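Local structure of UDP-glucose 6-dehydrogenase (Pyrobaculum islandicum, 3VTF) at residues L416-K421 with A432-I437; R129-K134 with G164-S169; H36-A41 with E74-A79; N173-R178 with L226-S231. The protein probably catalyses the NAD-dependent oxidation of UDP-glucose to UDP-glucuronate, in two steps that consume two molecules of NAD. All coordinates share one frame; numbering follows the deposited sequence.

Along the chain the order is contact 3, contact 2, contact 4, contact 1. The first two lie in the NAD-binding domain: contact 3 packs helix 31-43 on helix 72-81, and contact 2, its centre about 28 Å away, packs helix 118-134 on the loop leading into strand 169-172. That strand runs on into 173-178 of contact 4. Contacts 3 and 4 touch where His36 packs on Leu177. Contact 1 stands apart in the UDP-binding domain, its centre about 64 Å from that of contact 2, across the chain's centre. Of the four, contact 4 holds the residues that bind the sugar, at the junction of the NAD-binding domain and helix 221-251, while the others pack the domains internally.

Contact 1: L416-K421 with A432-I437; sequences LDYRGK and AREAKI
Ala432 starts the second segment with its methyl over the face of the Tyr418 ring, a CH-pi contact with CB 4.0 Å from the centroid. The aromatic ring suits this buried place, and its OH is satisfied by the carbonyl of Tyr413. Glu434 reaches out next, its CG wedged between backbone N and carbonyl carbon (chi1 86°) and the chain extended beyond. Its OE2 takes the N-H of Tyr418 at 2.8 Å on the anti lone pair, while Lys431 adds a salt bridge. These loops lie before and after strand 422-425, the second leading into the edge strand 437-440 of the UDP-binding domain's parallel sheet; a type II turn from Tyr418 to Lys421 places Gly420 at positive phi. Within the first loop, Asp417 closes an Asx turn: OD1 receives Arg419 N and, from the opposite face, Arg419 NE, and NH1 holds OD2. An alanine here would remove the carboxylate, probably leaving the Arg419 guanidinium without its mate and the turn less firmly fixed. Ala435 CA makes a C-H...O contact with Tyr418 O at 3.3 Å, its small CB lying against Lys421 O. Lys436 sends NZ weakly to Gly420 O. Ile437 N donates to Lys421 O at 3.2 Å as strand 437-440 begins.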
loop_
_atom_site.group_PDB
_atom_site.type_symbol
_atom_site.label_atom_id
_atom_site.label_comp_id
_atom_site.label_asym_id
_atom_site.label_seq_id
_atom_site.Cartn_x
_atom_site.Cartn_y
_atom_site.Cartn_z
ATOM N N LEU A 416 20.508 -17.493 -18.596
ATOM C CA LEU A 416 21.708 -18.198 -18.231
ATOM C C LEU A 416 21.454 -19.704 -17.883
ATOM O O LEU A 416 20.290 -20.111 -17.672
ATOM C CB LEU A 416 22.405 -17.505 -17.028
ATOM C CG LEU A 416 22.875 -16.038 -17.173
ATOM C CD1 LEU A 416 23.477 -15.556 -15.835
ATOM C CD2 LEU A 416 23.977 -16.024 -18.257
ATOM N N ASP A 417 22.540 -20.460 -17.709
ATOM C CA ASP A 417 22.414 -21.892 -17.420
ATOM C C ASP A 417 22.754 -22.085 -15.969
ATOM O O ASP A 417 23.893 -22.056 -15.587
ATOM C CB ASP A 417 23.358 -22.708 -18.320
ATOM C CG ASP A 417 23.210 -24.212 -18.097
ATOM O OD1 ASP A 417 22.415 -24.639 -17.208
ATOM O OD2 ASP A 417 23.926 -24.976 -18.740
ATOM N N TYR A 418 21.739 -22.253 -15.139
ATOM C CA TYR A 418 21.939 -22.379 -13.703
ATOM C C TYR A 418 21.989 -23.837 -13.252
ATOM O O TYR A 418 21.978 -24.103 -12.069
ATOM C CB TYR A 418 20.837 -21.672 -12.913
ATOM C CG TYR A 418 20.718 -20.183 -13.125
ATOM C CD1 TYR A 418 21.438 -19.288 -12.356
ATOM C CD2 TYR A 418 19.860 -19.679 -14.079
ATOM C CE1 TYR A 418 21.318 -17.933 -12.552
ATOM C CE2 TYR A 418 19.736 -18.332 -14.280
ATOM C CZ TYR A 418 20.464 -17.465 -13.512
ATOM O OH TYR A 418 20.324 -16.128 -13.725
ATOM N N ARG A 419 22.024 -24.768 -14.194
ATOM C CA ARG A 419 21.924 -26.178 -13.837
ATOM C C ARG A 419 23.096 -26.626 -12.980
ATOM O O ARG A 419 24.225 -26.296 -13.245
ATOM C CB ARG A 419 21.763 -27.040 -15.092
ATOM C CG ARG A 419 20.439 -26.809 -15.784
ATOM C CD ARG A 419 20.327 -27.509 -17.120
ATOM N NE ARG A 419 21.335 -27.095 -18.083
ATOM C CZ ARG A 419 21.381 -27.551 -19.321
ATOM N NH1 ARG A 419 22.315 -27.143 -20.148
ATOM N NH2 ARG A 419 20.480 -28.423 -19.721
ATOM N N GLY A 420 22.803 -27.376 -11.933
ATOM C CA GLY A 420 23.828 -27.903 -11.075
ATOM C C GLY A 420 24.311 -26.901 -10.057
ATOM O O GLY A 420 25.185 -27.198 -9.270
ATOM N N LYS A 421 23.729 -25.712 -10.051
ATOM C CA LYS A 421 24.253 -24.691 -9.130
ATOM C C LYS A 421 23.326 -24.560 -7.913
ATOM O O LYS A 421 22.179 -24.999 -7.941
ATOM C CB LYS A 421 24.394 -23.353 -9.846
ATOM C CG LYS A 421 25.445 -23.353 -10.990
ATOM C CD LYS A 421 26.863 -23.620 -10.527
ATOM C CE LYS A 421 27.721 -23.900 -11.730
ATOM N NZ LYS A 421 29.089 -24.118 -11.203
ATOM N N ALA A 432 16.072 -19.688 -13.137
ATOM C CA ALA A 432 16.966 -20.144 -12.071
ATOM C C ALA A 432 16.447 -21.370 -11.309
ATOM O O ALA A 432 17.187 -22.025 -10.625
ATOM C CB ALA A 432 17.320 -19.015 -11.116
ATOM N N ARG A 433 15.169 -21.655 -11.452
ATOM C CA ARG A 433 14.530 -22.800 -10.819
ATOM C C ARG A 433 15.120 -24.137 -11.303
ATOM O O ARG A 433 14.938 -25.162 -10.680
ATOM C CB ARG A 433 13.037 -22.775 -11.054
ATOM C CG ARG A 433 12.297 -21.815 -10.173
ATOM C CD ARG A 433 10.881 -22.242 -9.910
ATOM N NE ARG A 433 10.171 -21.211 -9.176
ATOM C CZ ARG A 433 9.975 -21.220 -7.869
ATOM N NH1 ARG A 433 9.319 -20.233 -7.303
ATOM N NH2 ARG A 433 10.421 -22.213 -7.135
ATOM N N GLU A 434 15.792 -24.096 -12.436
ATOM C CA GLU A 434 16.489 -25.242 -12.996
ATOM C C GLU A 434 17.724 -25.644 -12.178
ATOM O O GLU A 434 18.312 -26.672 -12.418
ATOM C CB GLU A 434 16.863 -24.983 -14.457
ATOM C CG GLU A 434 18.167 -24.257 -14.651
ATOM C CD GLU A 434 18.297 -23.632 -16.019
ATOM O OE1 GLU A 434 17.362 -23.752 -16.806
ATOM O OE2 GLU A 434 19.333 -23.033 -16.302
ATOM N N ALA A 435 18.132 -24.781 -11.256
ATOM C CA ALA A 435 19.301 -24.990 -10.368
ATOM C C ALA A 435 19.240 -26.286 -9.606
ATOM O O ALA A 435 18.148 -26.778 -9.399
ATOM C CB ALA A 435 19.390 -23.839 -9.379
ATOM N N LYS A 436 20.368 -26.800 -9.122
ATOM C CA LYS A 436 20.305 -28.000 -8.219
ATOM C C LYS A 436 19.547 -27.688 -6.926
ATOM O O LYS A 436 18.737 -28.464 -6.431
ATOM C CB LYS A 436 21.723 -28.434 -7.837
ATOM C CG LYS A 436 21.713 -29.671 -6.883
ATOM C CD LYS A 436 23.135 -30.198 -6.575
ATOM C CE LYS A 436 23.961 -29.317 -5.665
ATOM N NZ LYS A 436 24.974 -28.458 -6.356
ATOM N N ILE A 437 19.878 -26.539 -6.329
ATOM C CA ILE A 437 19.123 -26.067 -5.130
ATOM C C ILE A 437 18.642 -24.601 -5.486
ATOM O O ILE A 437 19.454 -23.786 -5.887
ATOM C CB ILE A 437 19.995 -26.142 -3.882
ATOM C CG1 ILE A 437 20.269 -27.632 -3.458
ATOM C CG2 ILE A 437 19.294 -25.478 -2.706
ATOM C CD1 ILE A 437 21.401 -27.781 -2.418
HETATM O O HOH W 1 20.280 -28.555 -11.756
#

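Contact 2: R129-K134 with G164-S169; sequences RGIRAK and GGVKFS
The Arg132 guanidinium has the CA of Gly164 over one face, while the Phe168 ring has the carbonyl O of Val166, from its own segment, in plane at its edge; Ile131 CD1 approaches that ring obliquely. Together they join the C-terminal end of helix 118-134 to the loop that follows helix 151-160 and enters strand 169-172, in the Rossmann-type NAD-binding domain. Both elements pack near strand 139-142, where Ile131 and Phe168 also rest on Val140. Glycine suits position 164: its backbone has positive phi, and a beta carbon would run into Arg132 NE. The aliphatic part of Arg132 can therefore lie alongside the bare loop backbone, its CG 3.9 Å from Gly164 N, with the chain extended from CG to NE and the charged end at the surface.

Deeper in, the branched side chains do the work. With CG2 anti to the backbone N and CG1 anti to the carbonyl carbon (chi1 -73°), Ile131 spreads its two arms over different partners. CD1, at the end of the longer arm, reaches Phe168 CB at 3.9 Å, the two side chains meeting at about a right angle. Val166 divides its methyls too: CG2 lies 4.1 Å from Arg132 CA, on the helix backbone, while CG1 packs 3.5 Å from Ile131 CG2.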
loop_
_atom_site.group_PDB
_atom_site.type_symbol
_atom_site.label_atom_id
_atom_site.label_comp_id
_atom_site.label_asym_id
_atom_site.label_seq_id
_atom_site.Cartn_x
_atom_site.Cartn_y
_atom_site.Cartn_z
ATOM N N ARG A 129 22.189 35.441 -3.169
ATOM C CA ARG A 129 23.237 36.354 -3.796
ATOM C C ARG A 129 22.898 36.694 -5.246
ATOM O O ARG A 129 23.022 37.822 -5.708
ATOM C CB ARG A 129 24.554 35.628 -3.661
ATOM C CG ARG A 129 25.061 35.679 -2.220
ATOM C CD ARG A 129 26.541 35.337 -2.122
ATOM N NE ARG A 129 26.738 33.951 -2.480
ATOM C CZ ARG A 129 26.729 32.914 -1.625
ATOM N NH1 ARG A 129 26.605 33.087 -0.336
ATOM N NH2 ARG A 129 26.901 31.686 -2.079
ATOM N N GLY A 130 22.348 35.731 -5.991
ATOM C CA GLY A 130 22.029 36.029 -7.398
ATOM C C GLY A 130 20.870 36.992 -7.460
ATOM O O GLY A 130 20.824 37.886 -8.323
ATOM N N ILE A 131 19.903 36.831 -6.543
ATOM C CA ILE A 131 18.756 37.686 -6.518
ATOM C C ILE A 131 19.207 39.119 -6.187
ATOM O O ILE A 131 18.661 40.098 -6.746
ATOM C CB ILE A 131 17.751 37.113 -5.486
ATOM C CG1 ILE A 131 17.079 35.818 -6.053
ATOM C CG2 ILE A 131 16.621 38.106 -5.201
ATOM C CD1 ILE A 131 16.049 35.141 -5.077
ATOM N N ARG A 132 20.095 39.220 -5.199
ATOM C CA ARG A 132 20.584 40.539 -4.750
ATOM C C ARG A 132 21.220 41.289 -5.949
ATOM O O ARG A 132 20.905 42.437 -6.209
ATOM C CB ARG A 132 21.629 40.312 -3.683
ATOM C CG ARG A 132 21.976 41.638 -2.986
ATOM C CD ARG A 132 23.102 41.447 -2.038
ATOM N NE ARG A 132 23.519 42.779 -1.654
ATOM C CZ ARG A 132 24.319 43.036 -0.635
ATOM N NH1 ARG A 132 24.759 42.049 0.125
ATOM N NH2 ARG A 132 24.669 44.285 -0.383
ATOM N N ALA A 133 22.035 40.564 -6.727
ATOM C CA ALA A 133 22.675 41.112 -7.950
ATOM C C ALA A 133 21.623 41.415 -8.978
ATOM O O ALA A 133 21.694 42.442 -9.661
ATOM C CB ALA A 133 23.687 40.125 -8.475
ATOM N N LYS A 134 20.598 40.566 -9.111
ATOM C CA LYS A 134 19.566 40.835 -10.163
ATOM C C LYS A 134 18.757 42.089 -9.842
ATOM O O LYS A 134 18.257 42.792 -10.745
ATOM C CB LYS A 134 18.561 39.625 -10.327
ATOM C CG LYS A 134 17.661 39.767 -11.527
ATOM C CD LYS A 134 16.798 38.515 -11.907
ATOM C CE LYS A 134 15.701 38.270 -10.912
ATOM N NZ LYS A 134 14.685 37.254 -11.374
ATOM N N GLY A 164 19.715 40.948 0.130
ATOM C CA GLY A 164 19.843 42.413 0.338
ATOM C C GLY A 164 18.507 43.144 0.267
ATOM O O GLY A 164 18.406 44.319 -0.152
ATOM N N GLY A 165 17.427 42.471 0.616
ATOM C CA GLY A 165 16.136 43.181 0.621
ATOM C C GLY A 165 15.334 43.059 -0.646
ATOM O O GLY A 165 14.218 43.593 -0.741
ATOM N N VAL A 166 15.857 42.333 -1.643
ATOM C CA VAL A 166 15.057 42.122 -2.865
ATOM C C VAL A 166 13.962 41.106 -2.565
ATOM O O VAL A 166 14.272 40.066 -1.969
ATOM C CB VAL A 166 15.946 41.635 -4.021
ATOM C CG1 VAL A 166 15.126 41.310 -5.273
ATOM C CG2 VAL A 166 17.053 42.667 -4.297
ATOM N N LYS A 167 12.724 41.411 -2.987
ATOM C CA LYS A 167 11.529 40.546 -2.750
ATOM C C LYS A 167 11.630 39.239 -3.627
ATOM O O LYS A 167 12.224 39.249 -4.712
ATOM C CB LYS A 167 10.229 41.283 -3.087
ATOM C CG LYS A 167 9.989 41.369 -4.615
ATOM C CD LYS A 167 8.650 41.971 -5.103
ATOM C CE LYS A 167 8.913 42.638 -6.451
ATOM N NZ LYS A 167 7.823 42.643 -7.461
ATOM N N PHE A 168 11.112 38.121 -3.105
ATOM C CA PHE A 168 11.144 36.857 -3.865
ATOM C C PHE A 168 10.067 35.977 -3.347
ATOM O O PHE A 168 9.452 36.298 -2.306
ATOM C CB PHE A 168 12.533 36.156 -3.683
ATOM C CG PHE A 168 12.836 35.736 -2.273
ATOM C CD1 PHE A 168 12.493 34.436 -1.863
ATOM C CD2 PHE A 168 13.460 36.598 -1.356
ATOM C CE1 PHE A 168 12.804 33.975 -0.644
ATOM C CE2 PHE A 168 13.736 36.167 -0.069
ATOM C CZ PHE A 168 13.389 34.838 0.302
ATOM N N SER A 169 9.813 34.900 -4.061
ATOM C CA SER A 169 8.809 33.921 -3.603
ATOM C C SER A 169 9.435 32.542 -3.636
ATOM O O SER A 169 10.545 32.379 -4.166
ATOM C CB SER A 169 7.563 33.937 -4.540
ATOM O OG SER A 169 6.919 35.212 -4.558
#

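Contact 3: H36-A41 with E74-A79; sequences HAVGFA and EALGRA
The axes of helical segments 36-41 and 74-79 cross at 51° and come within 9.0 Å; there Val38 and Ala41 face Ala75, Leu76 and Ala79. Valine fills the middle. Its CG1, anti to the backbone N (chi1 168°), points to the turn of Ala75, 3.6 Å from Ala75 CB and equally near that residue's carbonyl O. The other methyl, CG2, turns to Leu76, meeting Leu76 CD1 at 3.8 Å, with the two side chains at about a right angle. One branched residue thus touches Ala75, Leu76 and, a turn on, Ala79.

There alanine also meets alanine: Ala41 CB and Ala79 CB are 4.0 Å apart. Ala79 CB also sits 3.9 Å from Val38 O, so this small methyl packs against backbone as well as side chain. Helix 31-43 follows the glycine-rich turn of the probable Rossmann motif after strand 23-27. Beneath the crossing, Leu85 of the edge strand 85-87 touches Val38, Ala41, Leu76 and Ala79, and so seats both helices on the sheet. All five residues of the contact are buried and apolar; with methyls as the meeting groups, the helices are held by shape and exclusion of water, not by polar pairing.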
loop_
_atom_site.group_PDB
_atom_site.type_symbol
_atom_site.label_atom_id
_atom_site.label_comp_id
_atom_site.label_asym_id
_atom_site.label_seq_id
_atom_site.Cartn_x
_atom_site.Cartn_y
_atom_site.Cartn_z
ATOM N N HIS A 36 15.831 17.763 -15.493
ATOM C CA HIS A 36 14.966 18.984 -15.569
ATOM C C HIS A 36 15.555 20.047 -16.456
ATOM O O HIS A 36 14.833 20.753 -17.168
ATOM C CB HIS A 36 14.726 19.538 -14.172
ATOM C CG HIS A 36 13.654 18.735 -13.421
ATOM N ND1 HIS A 36 13.888 17.492 -12.917
ATOM C CD2 HIS A 36 12.317 18.997 -13.224
ATOM C CE1 HIS A 36 12.719 17.000 -12.403
ATOM N NE2 HIS A 36 11.783 17.937 -12.580
ATOM N N ALA A 37 16.862 20.207 -16.366
ATOM C CA ALA A 37 17.502 21.268 -17.196
ATOM C C ALA A 37 17.276 20.990 -18.668
ATOM O O ALA A 37 16.894 21.884 -19.443
ATOM C CB ALA A 37 18.987 21.344 -16.856
ATOM N N VAL A 38 17.571 19.763 -19.072
ATOM C CA VAL A 38 17.326 19.350 -20.474
ATOM C C VAL A 38 15.864 19.362 -20.884
ATOM O O VAL A 38 15.490 19.874 -21.984
ATOM C CB VAL A 38 17.958 17.932 -20.710
ATOM C CG1 VAL A 38 17.464 17.333 -22.045
ATOM C CG2 VAL A 38 19.471 18.021 -20.670
ATOM N N GLY A 39 15.014 18.841 -20.013
ATOM C CA GLY A 39 13.588 18.780 -20.308
ATOM C C GLY A 39 12.941 20.172 -20.412
ATOM O O GLY A 39 12.067 20.365 -21.262
ATOM N N PHE A 40 13.288 21.091 -19.498
ATOM C CA PHE A 40 12.675 22.401 -19.558
ATOM C C PHE A 40 13.120 23.067 -20.872
ATOM O O PHE A 40 12.296 23.769 -21.513
ATOM C CB PHE A 40 13.101 23.299 -18.360
ATOM C CG PHE A 40 12.382 22.965 -17.047
ATOM C CD1 PHE A 40 11.034 22.745 -17.026
ATOM C CD2 PHE A 40 13.083 23.007 -15.821
ATOM C CE1 PHE A 40 10.360 22.518 -15.803
ATOM C CE2 PHE A 40 12.414 22.697 -14.636
ATOM C CZ PHE A 40 11.062 22.469 -14.638
ATOM N N ALA A 41 14.411 22.903 -21.239
ATOM C CA ALA A 41 14.861 23.502 -22.516
ATOM C C ALA A 41 14.072 22.923 -23.695
ATOM O O ALA A 41 13.643 23.667 -24.611
ATOM C CB ALA A 41 16.371 23.288 -22.720
ATOM N N GLU A 74 20.974 11.815 -26.233
ATOM C CA GLU A 74 20.241 12.439 -27.336
ATOM C C GLU A 74 19.360 13.631 -26.921
ATOM O O GLU A 74 19.286 14.614 -27.646
ATOM C CB GLU A 74 19.309 11.412 -27.973
ATOM C CG GLU A 74 18.604 11.983 -29.211
ATOM C CD GLU A 74 17.569 11.041 -29.798
ATOM O OE1 GLU A 74 17.328 9.958 -29.195
ATOM O OE2 GLU A 74 16.995 11.403 -30.859
ATOM N N ALA A 75 18.653 13.555 -25.780
ATOM C CA ALA A 75 17.897 14.730 -25.308
ATOM C C ALA A 75 18.834 15.920 -25.048
ATOM O O ALA A 75 18.561 17.089 -25.446
ATOM C CB ALA A 75 17.078 14.372 -24.034
ATOM N N LEU A 76 19.997 15.625 -24.455
ATOM C CA LEU A 76 20.925 16.686 -24.142
ATOM C C LEU A 76 21.401 17.383 -25.475
ATOM O O LEU A 76 21.414 18.630 -25.594
ATOM C CB LEU A 76 22.061 16.144 -23.301
ATOM C CG LEU A 76 23.285 17.050 -23.099
ATOM C CD1 LEU A 76 22.924 18.327 -22.336
ATOM C CD2 LEU A 76 24.392 16.263 -22.390
ATOM N N GLY A 77 21.759 16.578 -26.471
ATOM C CA GLY A 77 22.312 17.121 -27.751
ATOM C C GLY A 77 21.237 17.968 -28.371
ATOM O O GLY A 77 21.537 19.069 -28.811
ATOM N N ARG A 78 19.978 17.495 -28.360
ATOM C CA ARG A 78 18.824 18.308 -28.842
ATOM C C ARG A 78 18.640 19.618 -28.053
ATOM O O ARG A 78 18.445 20.682 -28.615
ATOM C CB ARG A 78 17.503 17.511 -28.860
ATOM C CG ARG A 78 17.479 16.293 -29.777
ATOM C CD ARG A 78 16.275 15.350 -29.479
ATOM N NE ARG A 78 15.008 16.030 -29.754
ATOM C CZ ARG A 78 14.360 16.004 -30.932
ATOM N NH1 ARG A 78 14.845 15.316 -31.955
ATOM N NH2 ARG A 78 13.217 16.690 -31.104
ATOM N N ALA A 79 18.721 19.575 -26.730
ATOM C CA ALA A 79 18.567 20.803 -25.942
ATOM C C ALA A 79 19.679 21.821 -26.200
ATOM O O ALA A 79 19.430 23.021 -26.364
ATOM C CB ALA A 79 18.475 20.409 -24.429
#

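Contact 4: N173-R178 with L226-S231; sequences NPEFLR and LVKYAS. With UPG (uridine-5'-diphosphate-glucose), chain B.
Lys228 leaves helix 221-251 with its CB 3.9 Å from Pro174 CB, the rigid proline ring offering an apolar surface. CG stands anti to the backbone N (chi1 178°) and the chain bends at the next bond (chi2 47°), which carries it along the Phe176 ring, CD lying 4.0 Å from Phe176 CE1. CE then passes Glu175 O at 3.3 Å. At the tip Lys228 NZ donates to Glu175 O at 3.1 Å, in the carbonyl plane. The same NZ gives a bond of 2.8 Å to O6' of UDP-glucose, and Asn232 OD1 is a further acceptor. Three bonds thus aim the terminal nitrogen. A methionine in its place would have no N-H to give, and the O6' end of the sugar would probably be freer to turn, with Glu175 O left without this partner.

Phe176 suits a place between apolar and cationic neighbours: CZ meets Val227 CG1, and Arg191 makes a cation-pi contact. The loop backbone holds the glucose ring, O3' donating to Phe176 O and O4' to Leu177 O, the latter at 2.8 Å. The whole is the glucose end of the UDP-glucose site, built where the NAD-binding domain meets the long helix of the central domain in this dehydrogenase family.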
loop_
_atom_site.group_PDB
_atom_site.type_symbol
_atom_site.label_atom_id
_atom_site.label_comp_id
_atom_site.label_asym_id
_atom_site.label_seq_id
_atom_site.Cartn_x
_atom_site.Cartn_y
_atom_site.Cartn_z
ATOM N N ASN A 173 8.234 21.983 -5.179
ATOM C CA ASN A 173 7.734 21.347 -6.407
ATOM C C ASN A 173 8.475 20.003 -6.461
ATOM O O ASN A 173 9.566 19.843 -7.086
ATOM C CB ASN A 173 8.072 22.261 -7.633
ATOM C CG ASN A 173 7.697 21.614 -8.974
ATOM O OD1 ASN A 173 6.683 20.818 -9.103
ATOM N ND2 ASN A 173 8.508 21.878 -9.956
ATOM N N PRO A 174 7.961 19.031 -5.696
ATOM C CA PRO A 174 8.743 17.828 -5.572
ATOM C C PRO A 174 8.866 17.085 -6.890
ATOM O O PRO A 174 8.093 17.359 -7.864
ATOM C CB PRO A 174 7.932 16.964 -4.577
ATOM C CG PRO A 174 6.584 17.594 -4.475
ATOM C CD PRO A 174 6.802 19.069 -4.761
ATOM N N GLU A 175 9.834 16.198 -6.925
ATOM C CA GLU A 175 10.059 15.449 -8.187
ATOM C C GLU A 175 9.819 13.983 -7.945
ATOM O O GLU A 175 9.891 13.531 -6.798
ATOM C CB GLU A 175 11.458 15.720 -8.705
ATOM C CG GLU A 175 12.510 15.396 -7.658
ATOM C CD GLU A 175 12.807 13.930 -7.630
ATOM O OE1 GLU A 175 12.584 13.220 -8.696
ATOM O OE2 GLU A 175 13.259 13.467 -6.574
ATOM N N PHE A 176 9.373 13.288 -8.983
ATOM C CA PHE A 176 8.933 11.936 -8.867
ATOM C C PHE A 176 9.562 11.067 -9.941
ATOM O O PHE A 176 9.085 9.928 -10.150
ATOM C CB PHE A 176 7.406 11.902 -9.009
ATOM C CG PHE A 176 6.680 12.660 -7.922
ATOM C CD1 PHE A 176 6.656 12.177 -6.597
ATOM C CD2 PHE A 176 6.075 13.883 -8.208
ATOM C CE1 PHE A 176 5.999 12.880 -5.570
ATOM C CE2 PHE A 176 5.391 14.581 -7.194
ATOM C CZ PHE A 176 5.393 14.087 -5.872
ATOM N N LEU A 177 10.655 11.559 -10.537
ATOM C CA LEU A 177 11.365 10.894 -11.608
ATOM C C LEU A 177 11.921 9.561 -11.076
ATOM O O LEU A 177 12.544 9.541 -10.031
ATOM C CB LEU A 177 12.594 11.766 -12.037
ATOM C CG LEU A 177 12.198 13.184 -12.596
ATOM C CD1 LEU A 177 13.406 13.697 -13.349
ATOM C CD2 LEU A 177 10.951 13.162 -13.520
ATOM N N ARG A 178 11.824 8.485 -11.851
ATOM C CA ARG A 178 12.623 7.279 -11.523
ATOM C C ARG A 178 13.850 7.179 -12.399
ATOM O O ARG A 178 13.819 7.418 -13.644
ATOM C CB ARG A 178 11.814 5.975 -11.635
ATOM C CG ARG A 178 10.414 6.134 -11.141
ATOM C CD ARG A 178 9.625 4.860 -11.368
ATOM N NE ARG A 178 9.235 4.656 -12.756
ATOM C CZ ARG A 178 8.258 5.291 -13.385
ATOM N NH1 ARG A 178 7.523 6.213 -12.772
ATOM N NH2 ARG A 178 8.018 4.989 -14.655
ATOM N N LEU A 226 5.382 17.033 2.239
ATOM C CA LEU A 226 4.914 15.746 2.841
ATOM C C LEU A 226 4.451 14.711 1.764
ATOM O O LEU A 226 4.686 13.460 1.887
ATOM C CB LEU A 226 3.767 16.009 3.792
ATOM C CG LEU A 226 3.292 14.780 4.629
ATOM C CD1 LEU A 226 4.490 14.223 5.335
ATOM C CD2 LEU A 226 2.282 15.240 5.636
ATOM N N VAL A 227 3.891 15.202 0.650
ATOM C CA VAL A 227 3.504 14.279 -0.443
ATOM C C VAL A 227 4.670 13.486 -0.913
ATOM O O VAL A 227 4.568 12.287 -1.192
ATOM C CB VAL A 227 2.912 15.066 -1.678
ATOM C CG1 VAL A 227 2.750 14.146 -2.875
ATOM C CG2 VAL A 227 1.543 15.661 -1.342
ATOM N N LYS A 228 5.842 14.121 -1.029
ATOM C CA LYS A 228 6.988 13.411 -1.522
ATOM C C LYS A 228 7.415 12.279 -0.579
ATOM O O LYS A 228 7.789 11.114 -1.052
ATOM C CB LYS A 228 8.147 14.383 -1.672
ATOM C CG LYS A 228 9.469 13.786 -2.141
ATOM C CD LYS A 228 9.271 12.868 -3.354
ATOM C CE LYS A 228 10.622 12.377 -3.849
ATOM N NZ LYS A 228 10.394 11.262 -4.819
ATOM N N TYR A 229 7.456 12.583 0.720
ATOM C CA TYR A 229 7.878 11.482 1.669
ATOM C C TYR A 229 6.771 10.396 1.752
ATOM O O TYR A 229 7.037 9.196 1.789
ATOM C CB TYR A 229 8.057 12.046 3.117
ATOM C CG TYR A 229 9.456 12.651 3.261
ATOM C CD1 TYR A 229 10.576 11.829 3.365
ATOM C CD2 TYR A 229 9.641 14.081 3.159
ATOM C CE1 TYR A 229 11.883 12.376 3.440
ATOM C CE2 TYR A 229 10.933 14.659 3.199
ATOM C CZ TYR A 229 12.032 13.816 3.391
ATOM O OH TYR A 229 13.281 14.376 3.486
ATOM N N ALA A 230 5.513 10.828 1.783
ATOM C CA ALA A 230 4.421 9.859 1.870
ATOM C C ALA A 230 4.423 8.940 0.642
ATOM O O ALA A 230 4.161 7.721 0.790
ATOM C CB ALA A 230 3.088 10.528 2.088
ATOM N N SER A 231 4.707 9.487 -0.541
ATOM C CA SER A 231 4.794 8.662 -1.721
ATOM C C SER A 231 5.987 7.699 -1.653
ATOM O O SER A 231 5.841 6.526 -1.982
ATOM C CB SER A 231 4.875 9.494 -3.026
ATOM O OG SER A 231 3.708 10.365 -3.033
HETATM N N1 UPG B . 12.286 -2.575 -5.935
HETATM C C2 UPG B . 11.906 -3.799 -5.307
HETATM N N3 UPG B . 10.708 -4.321 -5.581
HETATM C C4 UPG B . 9.825 -3.640 -6.405
HETATM C C5 UPG B . 10.155 -2.391 -7.037
HETATM C C6 UPG B . 11.424 -1.865 -6.722
HETATM O O2 UPG B . 12.689 -4.418 -4.518
HETATM O O4 UPG B . 8.671 -4.151 -6.595
HETATM C C1C UPG B . 13.621 -2.064 -5.547
HETATM C C2C UPG B . 14.449 -1.792 -6.787
HETATM O O2C UPG B . 15.207 -2.929 -7.193
HETATM C C3C UPG B . 15.376 -0.651 -6.314
HETATM C C4C UPG B . 14.528 0.128 -5.308
HETATM O O4C UPG B . 13.405 -0.735 -5.020
HETATM O O3C UPG B . 16.463 -1.216 -5.533
HETATM C C5C UPG B . 13.985 1.466 -5.862
HETATM O O5C UPG B . 13.527 1.227 -7.198
HETATM P PA UPG B . 12.896 2.506 -8.098
HETATM O O1A UPG B . 11.601 3.062 -7.423
HETATM O O2A UPG B . 12.953 2.107 -9.594
HETATM O O3A UPG B . 14.175 3.484 -8.040
HETATM P PB UPG B . 14.311 5.111 -7.880
HETATM O O1B UPG B . 14.979 5.628 -9.129
HETATM O O2B UPG B . 15.136 5.057 -6.569
HETATM O O3B UPG B . 12.886 5.824 -7.832
HETATM C "C1'" UPG B . 12.284 6.205 -6.557
HETATM C "C2'" UPG B . 10.807 6.414 -6.813
HETATM C "C3'" UPG B . 10.644 7.705 -7.651
HETATM C "C4'" UPG B . 11.312 8.860 -6.867
HETATM C "C5'" UPG B . 12.861 8.558 -6.790
HETATM C "C6'" UPG B . 13.722 9.570 -6.001
HETATM O "O2'" UPG B . 10.535 5.220 -7.646
HETATM O "O3'" UPG B . 9.256 7.924 -7.808
HETATM O "O4'" UPG B . 11.151 10.055 -7.662
HETATM O "O5'" UPG B . 12.902 7.352 -5.975
HETATM O "O6'" UPG B . 12.922 10.187 -4.963
#